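Local coordinates for protein pyroglutatmate porin OPDO (PDB 2Y0K) that probably forms a porin channel across the outer membrane of Pseudomonas aeruginosa, with pyroglutamate as its likely solute, at residues S107-K112 against D141-D146; G137-V142 against R151-D156. One frame throughout, in Å; residues are numbered along the deposited sequence.

Contact 1. Residues S107-K112 against D141-D146; sequences SNSLLK and DVQEID
Gln-143 reaches back over the turn at Ser-107 to Ser-109, and both ends of its amide find partners there, though the fit is imperfect. The hydroxyl of Ser-109 does two jobs: OG accepts the backbone N-H of Gln-143 at 2.9 Å, nearly straight at 166°, and donates to the side-chain OE1 of the same residue at 3.1 Å. That second bond comes from above the carbonyl plane, 42° out of it, and so misses the lone pairs. On the other end of the amide, Gln-143 NE2 gives a hydrogen to Ser-107 OG at 3.2 Å, almost in the amide plane. The backbone N of Asn-108 adds a weak bond of 3.3 Å to Gln-143 OE1, yet lies 3.0 Å from Gln-143 NE2, two donors that cannot bond. Gln-143 can reach the turn because CG sits between its backbone N and carbonyl carbon (chi1 76°). Beside this cluster Leu-110 N to Asp-141 O and Asp-141 N to Leu-110 O both measure 2.8 Å, a hydrogen-bonded antiparallel pair. A tight turn between antiparallel strands, held by side-chain and backbone groups to the residue following the neighbouring strand, is consistent with the end of a porin beta-barrel wall.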
ATOM      1  N   SER A 107     -10.479 -24.473   9.274  1.00 45.71           N
ATOM      2  CA  SER A 107     -11.146 -23.606  10.224  1.00 44.63           C
ATOM      3  C   SER A 107     -11.292 -22.244   9.549  1.00 52.86           C
ATOM      4  O   SER A 107     -11.878 -22.148   8.468  1.00 54.94           O
ATOM      5  CB  SER A 107     -10.335 -23.510  11.515  1.00 49.33           C
ATOM      6  OG  SER A 107     -11.163 -23.185  12.621  1.00 47.42           O
ATOM      7  N   ASN A 108     -10.746 -21.191  10.151  1.00 51.40           N
ATOM      8  CA  ASN A 108     -10.828 -19.872   9.523  1.00 51.39           C
ATOM      9  C   ASN A 108      -9.492 -19.349   8.996  1.00 49.21           C
ATOM     10  O   ASN A 108      -9.360 -18.172   8.654  1.00 55.11           O
ATOM     11  CB  ASN A 108     -11.497 -18.856  10.452  1.00 56.52           C
ATOM     12  CG  ASN A 108     -13.010 -19.027  10.506  1.00 64.49           C
ATOM     13  OD1 ASN A 108     -13.734 -18.513   9.651  1.00 65.98           O
ATOM     14  ND2 ASN A 108     -13.491 -19.761  11.508  1.00 61.53           N
ATOM     15  N   SER A 109      -8.513 -20.241   8.917  1.00 44.18           N
ATOM     16  CA  SER A 109      -7.189 -19.899   8.426  1.00 45.19           C
ATOM     17  C   SER A 109      -7.084 -20.176   6.927  1.00 43.70           C
ATOM     18  O   SER A 109      -7.713 -21.103   6.423  1.00 41.85           O
ATOM     19  CB  SER A 109      -6.133 -20.680   9.202  1.00 40.27           C
ATOM     20  OG  SER A 109      -6.264 -20.406  10.581  1.00 42.03           O
ATOM     21  N   LEU A 110      -6.283 -19.375   6.228  1.00 37.73           N
ATOM     22  CA  LEU A 110      -6.251 -19.389   4.770  1.00 34.49           C
ATOM     23  C   LEU A 110      -4.843 -19.363   4.189  1.00 33.29           C
ATOM     24  O   LEU A 110      -3.987 -18.573   4.598  1.00 31.53           O
ATOM     25  CB  LEU A 110      -7.060 -18.218   4.210  1.00 32.34           C
ATOM     26  CG  LEU A 110      -7.285 -18.169   2.695  1.00 39.35           C
ATOM     27  CD1 LEU A 110      -8.135 -19.345   2.224  1.00 36.57           C
ATOM     28  CD2 LEU A 110      -7.961 -16.860   2.307  1.00 38.73           C
ATOM     29  N   LEU A 111      -4.625 -20.250   3.229  1.00 27.78           N
ATOM     30  CA  LEU A 111      -3.395 -20.326   2.477  1.00 26.67           C
ATOM     31  C   LEU A 111      -3.697 -19.987   1.025  1.00 29.66           C
ATOM     32  O   LEU A 111      -4.624 -20.541   0.432  1.00 29.69           O
ATOM     33  CB  LEU A 111      -2.814 -21.738   2.550  1.00 22.29           C
ATOM     34  CG  LEU A 111      -1.656 -21.950   1.569  1.00 27.48           C
ATOM     35  CD1 LEU A 111      -0.486 -21.078   1.938  1.00 19.85           C
ATOM     36  CD2 LEU A 111      -1.210 -23.406   1.495  1.00 30.74           C
ATOM     37  N   LYS A 112      -2.920 -19.083   0.444  1.00 30.55           N
ATOM     38  CA  LYS A 112      -3.081 -18.758  -0.969  1.00 28.41           C
ATOM     39  C   LYS A 112      -1.762 -18.933  -1.685  1.00 26.59           C
ATOM     40  O   LYS A 112      -0.712 -18.616  -1.138  1.00 27.26           O
ATOM     41  CB  LYS A 112      -3.558 -17.325  -1.163  1.00 25.94           C
ATOM     42  CG  LYS A 112      -4.883 -16.978  -0.545  1.00 27.19           C
ATOM     43  CD  LYS A 112      -5.255 -15.560  -0.962  1.00 34.62           C
ATOM     44  CE  LYS A 112      -6.271 -14.947  -0.028  1.00 38.61           C
ATOM     45  NZ  LYS A 112      -6.893 -13.735  -0.616  1.00 48.22           N
ATOM     46  N   ASP A 141      -2.466 -16.847   6.114  1.00 28.07           N
ATOM     47  CA  ASP A 141      -3.096 -16.079   7.177  1.00 30.98           C
ATOM     48  C   ASP A 141      -3.712 -17.034   8.194  1.00 38.05           C
ATOM     49  O   ASP A 141      -4.683 -17.737   7.894  1.00 37.35           O
ATOM     50  CB  ASP A 141      -4.201 -15.160   6.633  1.00 31.60           C
ATOM     51  CG  ASP A 141      -3.662 -14.001   5.805  1.00 43.31           C
ATOM     52  OD1 ASP A 141      -3.479 -14.177   4.580  1.00 49.57           O
ATOM     53  OD2 ASP A 141      -3.439 -12.905   6.367  1.00 45.36           O
ATOM     54  N   VAL A 142      -3.156 -17.063   9.394  1.00 35.40           N
ATOM     55  CA  VAL A 142      -3.728 -17.873  10.458  1.00 38.03           C
ATOM     56  C   VAL A 142      -4.795 -17.071  11.185  1.00 42.42           C
ATOM     57  O   VAL A 142      -4.536 -15.954  11.640  1.00 43.75           O
ATOM     58  CB  VAL A 142      -2.666 -18.330  11.470  1.00 37.91           C
ATOM     59  CG1 VAL A 142      -3.316 -19.160  12.568  1.00 41.93           C
ATOM     60  CG2 VAL A 142      -1.584 -19.138  10.765  1.00 35.49           C
ATOM     61  N   GLN A 143      -5.992 -17.641  11.285  1.00 40.17           N
ATOM     62  CA  GLN A 143      -7.105 -16.972  11.945  1.00 44.70           C
ATOM     63  C   GLN A 143      -6.688 -16.530  13.340  1.00 41.94           C
ATOM     64  O   GLN A 143      -5.854 -17.183  13.973  1.00 46.79           O
ATOM     65  CB  GLN A 143      -8.307 -17.922  12.047  1.00 48.39           C
ATOM     66  CG  GLN A 143      -8.156 -18.996  13.131  1.00 47.17           C
ATOM     67  CD  GLN A 143      -8.982 -20.250  12.848  1.00 53.47           C
ATOM     68  OE1 GLN A 143      -8.435 -21.314  12.554  1.00 49.45           O
ATOM     69  NE2 GLN A 143     -10.301 -20.124  12.937  1.00 55.41           N
ATOM     70  N   GLU A 144      -7.278 -15.437  13.823  1.00 42.28           N
ATOM     71  CA  GLU A 144      -7.022 -14.962  15.187  1.00 41.81           C
ATOM     72  C   GLU A 144      -7.331 -16.047  16.218  1.00 45.82           C
ATOM     73  O   GLU A 144      -8.425 -16.610  16.232  1.00 48.73           O
ATOM     74  CB  GLU A 144      -7.798 -13.672  15.495  1.00 41.81           C
ATOM     75  CG  GLU A 144      -7.800 -13.283  16.980  1.00 47.42           C
ATOM     76  CD  GLU A 144      -7.995 -11.784  17.229  1.00 51.46           C
ATOM     77  OE1 GLU A 144      -7.728 -10.969  16.316  1.00 52.11           O
ATOM     78  OE2 GLU A 144      -8.397 -11.422  18.356  1.00 55.04           O
ATOM     79  N   ILE A 145      -6.355 -16.333  17.079  1.00 51.44           N
ATOM     80  CA  ILE A 145      -6.439 -17.454  18.011  1.00 52.12           C
ATOM     81  C   ILE A 145      -6.900 -17.024  19.401  1.00 54.23           C
ATOM     82  O   ILE A 145      -8.032 -17.309  19.810  1.00 68.62           O
ATOM     83  CB  ILE A 145      -5.108 -18.250  18.070  1.00 51.16           C
ATOM     84  CG1 ILE A 145      -5.300 -19.656  17.504  1.00 54.92           C
ATOM     85  CG2 ILE A 145      -4.554 -18.340  19.483  1.00 61.01           C
ATOM     86  CD1 ILE A 145      -5.440 -19.702  15.998  1.00 48.75           C
ATOM     87  N   ASP A 146      -6.035 -16.336  20.126  1.00 46.68           N
ATOM     88  CA  ASP A 146      -6.379 -15.879  21.461  1.00 54.81           C
ATOM     89  C   ASP A 146      -6.045 -14.397  21.491  1.00 47.55           C
ATOM     90  O   ASP A 146      -5.462 -13.891  22.452  1.00 48.87           O
ATOM     91  CB  ASP A 146      -5.576 -16.653  22.518  1.00 56.69           C
ATOM     92  CG  ASP A 146      -6.122 -16.474  23.932  1.00 56.02           C
ATOM     93  OD1 ASP A 146      -7.350 -16.615  24.132  1.00 64.14           O
ATOM     94  OD2 ASP A 146      -5.316 -16.199  24.846  1.00 49.60           O
TER

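Contact 2. Residues G137-V142 against R151-D156; sequences GALLDV and RGAHLD
The carbonyl O of His-154 is gripped by two groups of the facing strand: Ala-138 N binds it at 2.8 Å, and Gly-137 CA brings a C-H to it at 3.1 Å. His-154 N answers by binding Ala-138 O at 2.9 Å, an oxygen that Ala-153 CA also approaches, at 3.1 Å. Two residues along each strand, Leu-140 and Gly-152 repeat the pattern, with Leu-140 N to Gly-152 O at 2.8 Å and Gly-152 N returning to Leu-140 O. Here the CA-H contact, from Leu-139 to Gly-152 O, is long at 3.5 Å. At Gly-137 the backbone angles and the closeness of His-154 O and Leu-155 CA leave no place for a CB, and the chain turns a corner there.

The strands run antiparallel, their directions 176° apart. Leu-139, Ala-153 and Leu-155 share one face; Leu-139 CD1 touches Ala-153 CB at 3.9 Å, and Phe-118 of a loop lies against Leu-139. On that face too, Arg-151 NE bridges to Asp-141 OD2 at 3.1 Å. The acid and the base run alongside each other in the same direction, with carboxylate and guanidinium planes 30° apart. The oxygen is met on its syn side, but out of plane, and the N-H is well off straight. A bend at chi3 of Arg-151 (72°) turns the guanidinium, whose NH1 goes on to the carbonyl of Lys-119 in the loop. Ala-138, Leu-140 and His-154 point to the other face.

Chemically, Ala-138, Leu-140, Gly-152 and His-154 satisfy one another's backbone N and O, while alternate residues look to the neighbouring strands; one arginine serves both a carboxylate and a loop carbonyl, joining barrel wall and loop.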
ATOM      1  N   GLY A 137       3.575 -15.961  -5.260  1.00 29.41           N
ATOM      2  CA  GLY A 137       4.116 -16.744  -4.165  1.00 27.80           C
ATOM      3  C   GLY A 137       3.056 -17.445  -3.331  1.00 28.97           C
ATOM      4  O   GLY A 137       2.001 -17.844  -3.835  1.00 31.21           O
ATOM      5  N   ALA A 138       3.348 -17.600  -2.045  1.00 26.94           N
ATOM      6  CA  ALA A 138       2.414 -18.206  -1.112  1.00 28.06           C
ATOM      7  C   ALA A 138       2.234 -17.289   0.082  1.00 24.27           C
ATOM      8  O   ALA A 138       3.209 -16.828   0.665  1.00 27.40           O
ATOM      9  CB  ALA A 138       2.927 -19.582  -0.656  1.00 22.98           C
ATOM     10  N   LEU A 139       0.983 -17.040   0.444  1.00 26.90           N
ATOM     11  CA  LEU A 139       0.643 -16.238   1.607  1.00 23.00           C
ATOM     12  C   LEU A 139      -0.184 -17.102   2.559  1.00 29.48           C
ATOM     13  O   LEU A 139      -1.077 -17.830   2.126  1.00 25.79           O
ATOM     14  CB  LEU A 139      -0.188 -15.032   1.157  1.00 23.42           C
ATOM     15  CG  LEU A 139      -0.796 -14.119   2.218  1.00 24.99           C
ATOM     16  CD1 LEU A 139       0.315 -13.430   3.031  1.00 32.78           C
ATOM     17  CD2 LEU A 139      -1.691 -13.085   1.569  1.00 21.89           C
ATOM     18  N   LEU A 140       0.092 -17.006   3.856  1.00 30.25           N
ATOM     19  CA  LEU A 140      -0.630 -17.801   4.842  1.00 27.81           C
ATOM     20  C   LEU A 140      -1.146 -16.899   5.960  1.00 33.90           C
ATOM     21  O   LEU A 140      -0.365 -16.218   6.628  1.00 34.90           O
ATOM     22  CB  LEU A 140       0.286 -18.900   5.378  1.00 27.57           C
ATOM     23  CG  LEU A 140      -0.192 -19.947   6.389  1.00 32.46           C
ATOM     24  CD1 LEU A 140       0.076 -19.468   7.778  1.00 36.53           C
ATOM     25  CD2 LEU A 140      -1.660 -20.367   6.215  1.00 29.03           C
ATOM     26  N   ASP A 141      -2.466 -16.847   6.114  1.00 28.07           N
ATOM     27  CA  ASP A 141      -3.096 -16.079   7.177  1.00 30.98           C
ATOM     28  C   ASP A 141      -3.712 -17.034   8.194  1.00 38.05           C
ATOM     29  O   ASP A 141      -4.683 -17.737   7.894  1.00 37.35           O
ATOM     30  CB  ASP A 141      -4.201 -15.160   6.633  1.00 31.60           C
ATOM     31  CG  ASP A 141      -3.662 -14.001   5.805  1.00 43.31           C
ATOM     32  OD1 ASP A 141      -3.479 -14.177   4.580  1.00 49.57           O
ATOM     33  OD2 ASP A 141      -3.439 -12.905   6.367  1.00 45.36           O
ATOM     34  N   VAL A 142      -3.156 -17.063   9.394  1.00 35.40           N
ATOM     35  CA  VAL A 142      -3.728 -17.873  10.458  1.00 38.03           C
ATOM     36  C   VAL A 142      -4.795 -17.071  11.185  1.00 42.42           C
ATOM     37  O   VAL A 142      -4.536 -15.954  11.640  1.00 43.75           O
ATOM     38  CB  VAL A 142      -2.666 -18.330  11.470  1.00 37.91           C
ATOM     39  CG1 VAL A 142      -3.316 -19.160  12.568  1.00 41.93           C
ATOM     40  CG2 VAL A 142      -1.584 -19.138  10.765  1.00 35.49           C
ATOM     41  N   ARG A 151       0.841 -14.291  10.307  1.00 29.36           N
ATOM     42  CA  ARG A 151       0.851 -14.260   8.855  1.00 26.57           C
ATOM     43  C   ARG A 151       2.251 -14.572   8.398  1.00 27.20           C
ATOM     44  O   ARG A 151       3.224 -14.329   9.123  1.00 26.47           O
ATOM     45  CB  ARG A 151       0.463 -12.879   8.327  1.00 26.94           C
ATOM     46  CG  ARG A 151      -0.767 -12.284   8.938  1.00 34.44           C
ATOM     47  CD  ARG A 151      -0.927 -10.831   8.504  1.00 34.68           C
ATOM     48  NE  ARG A 151      -1.330 -10.708   7.104  1.00 38.31           N
ATOM     49  CZ  ARG A 151      -1.409  -9.550   6.444  1.00 40.57           C
ATOM     50  NH1 ARG A 151      -1.106  -8.399   7.057  1.00 21.43           N
ATOM     51  NH2 ARG A 151      -1.796  -9.542   5.167  1.00 32.30           N
ATOM     52  N   GLY A 152       2.353 -15.094   7.186  1.00 24.78           N
ATOM     53  CA  GLY A 152       3.639 -15.399   6.595  1.00 25.75           C
ATOM     54  C   GLY A 152       3.524 -15.484   5.087  1.00 27.36           C
ATOM     55  O   GLY A 152       2.453 -15.777   4.552  1.00 28.17           O
ATOM     56  N   ALA A 153       4.628 -15.230   4.397  1.00 28.64           N
ATOM     57  CA  ALA A 153       4.633 -15.310   2.944  1.00 28.56           C
ATOM     58  C   ALA A 153       6.001 -15.670   2.402  1.00 25.32           C
ATOM     59  O   ALA A 153       7.029 -15.283   2.964  1.00 28.80           O
ATOM     60  CB  ALA A 153       4.161 -13.994   2.333  1.00 23.07           C
ATOM     61  N   HIS A 154       5.995 -16.416   1.303  1.00 24.35           N
ATOM     62  CA  HIS A 154       7.161 -16.571   0.454  1.00 24.89           C
ATOM     63  C   HIS A 154       6.808 -16.037  -0.925  1.00 29.03           C
ATOM     64  O   HIS A 154       5.929 -16.581  -1.601  1.00 27.52           O
ATOM     65  CB  HIS A 154       7.583 -18.030   0.323  1.00 25.87           C
ATOM     66  CG  HIS A 154       8.758 -18.219  -0.585  1.00 31.66           C
ATOM     67  ND1 HIS A 154       8.629 -18.604  -1.903  1.00 33.84           N
ATOM     68  CD2 HIS A 154      10.085 -18.029  -0.380  1.00 28.71           C
ATOM     69  CE1 HIS A 154       9.824 -18.662  -2.465  1.00 33.48           C
ATOM     70  NE2 HIS A 154      10.725 -18.318  -1.562  1.00 32.03           N
ATOM     71  N   LEU A 155       7.470 -14.959  -1.334  1.00 26.17           N
ATOM     72  CA  LEU A 155       7.202 -14.362  -2.629  1.00 26.57           C
ATOM     73  C   LEU A 155       8.425 -14.539  -3.508  1.00 27.52           C
ATOM     74  O   LEU A 155       9.548 -14.463  -3.016  1.00 24.74           O
ATOM     75  CB  LEU A 155       6.900 -12.877  -2.471  1.00 24.81           C
ATOM     76  CG  LEU A 155       5.955 -12.439  -1.358  1.00 25.71           C
ATOM     77  CD1 LEU A 155       5.913 -10.913  -1.307  1.00 22.73           C
ATOM     78  CD2 LEU A 155       4.562 -13.024  -1.545  1.00 24.35           C
ATOM     79  N   ASP A 156       8.227 -14.770  -4.805  1.00 27.79           N
ATOM     80  CA  ASP A 156       9.384 -14.870  -5.698  1.00 30.51           C
ATOM     81  C   ASP A 156       9.307 -14.034  -6.975  1.00 33.60           C
ATOM     82  O   ASP A 156      10.266 -13.993  -7.744  1.00 35.89           O
ATOM     83  CB  ASP A 156       9.733 -16.324  -6.021  1.00 29.42           C
ATOM     84  CG  ASP A 156       8.570 -17.086  -6.628  1.00 37.75           C
ATOM     85  OD1 ASP A 156       7.575 -16.455  -7.032  1.00 36.62           O
ATOM     86  OD2 ASP A 156       8.659 -18.326  -6.700  1.00 44.06           O
TER

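In the fold
Contacts 1 and 2 are consecutive seams in the barrel wall, their centres about 12 Å apart, with strand 138-142 as the middle of three. Asp-141 and Val-142 belong to both. The strand bonds on both sides: Lys-112 N, in contact 1, lies 2.8 Å from Leu-139 O, in contact 2, a probable hydrogen bond, so the first seam carries on past Leu-110. Leu-140 CD2 packs at 3.4 Å from Leu-110 O. Toward the barrel end the pairing gives way to the side-chain cluster of contact 1; toward the other lies the corner at Gly-137. The side chain of Val-142, and Gly-152, each lie about 7 Å from a bound C8E detergent molecule, consistent with a membrane-facing outer surface.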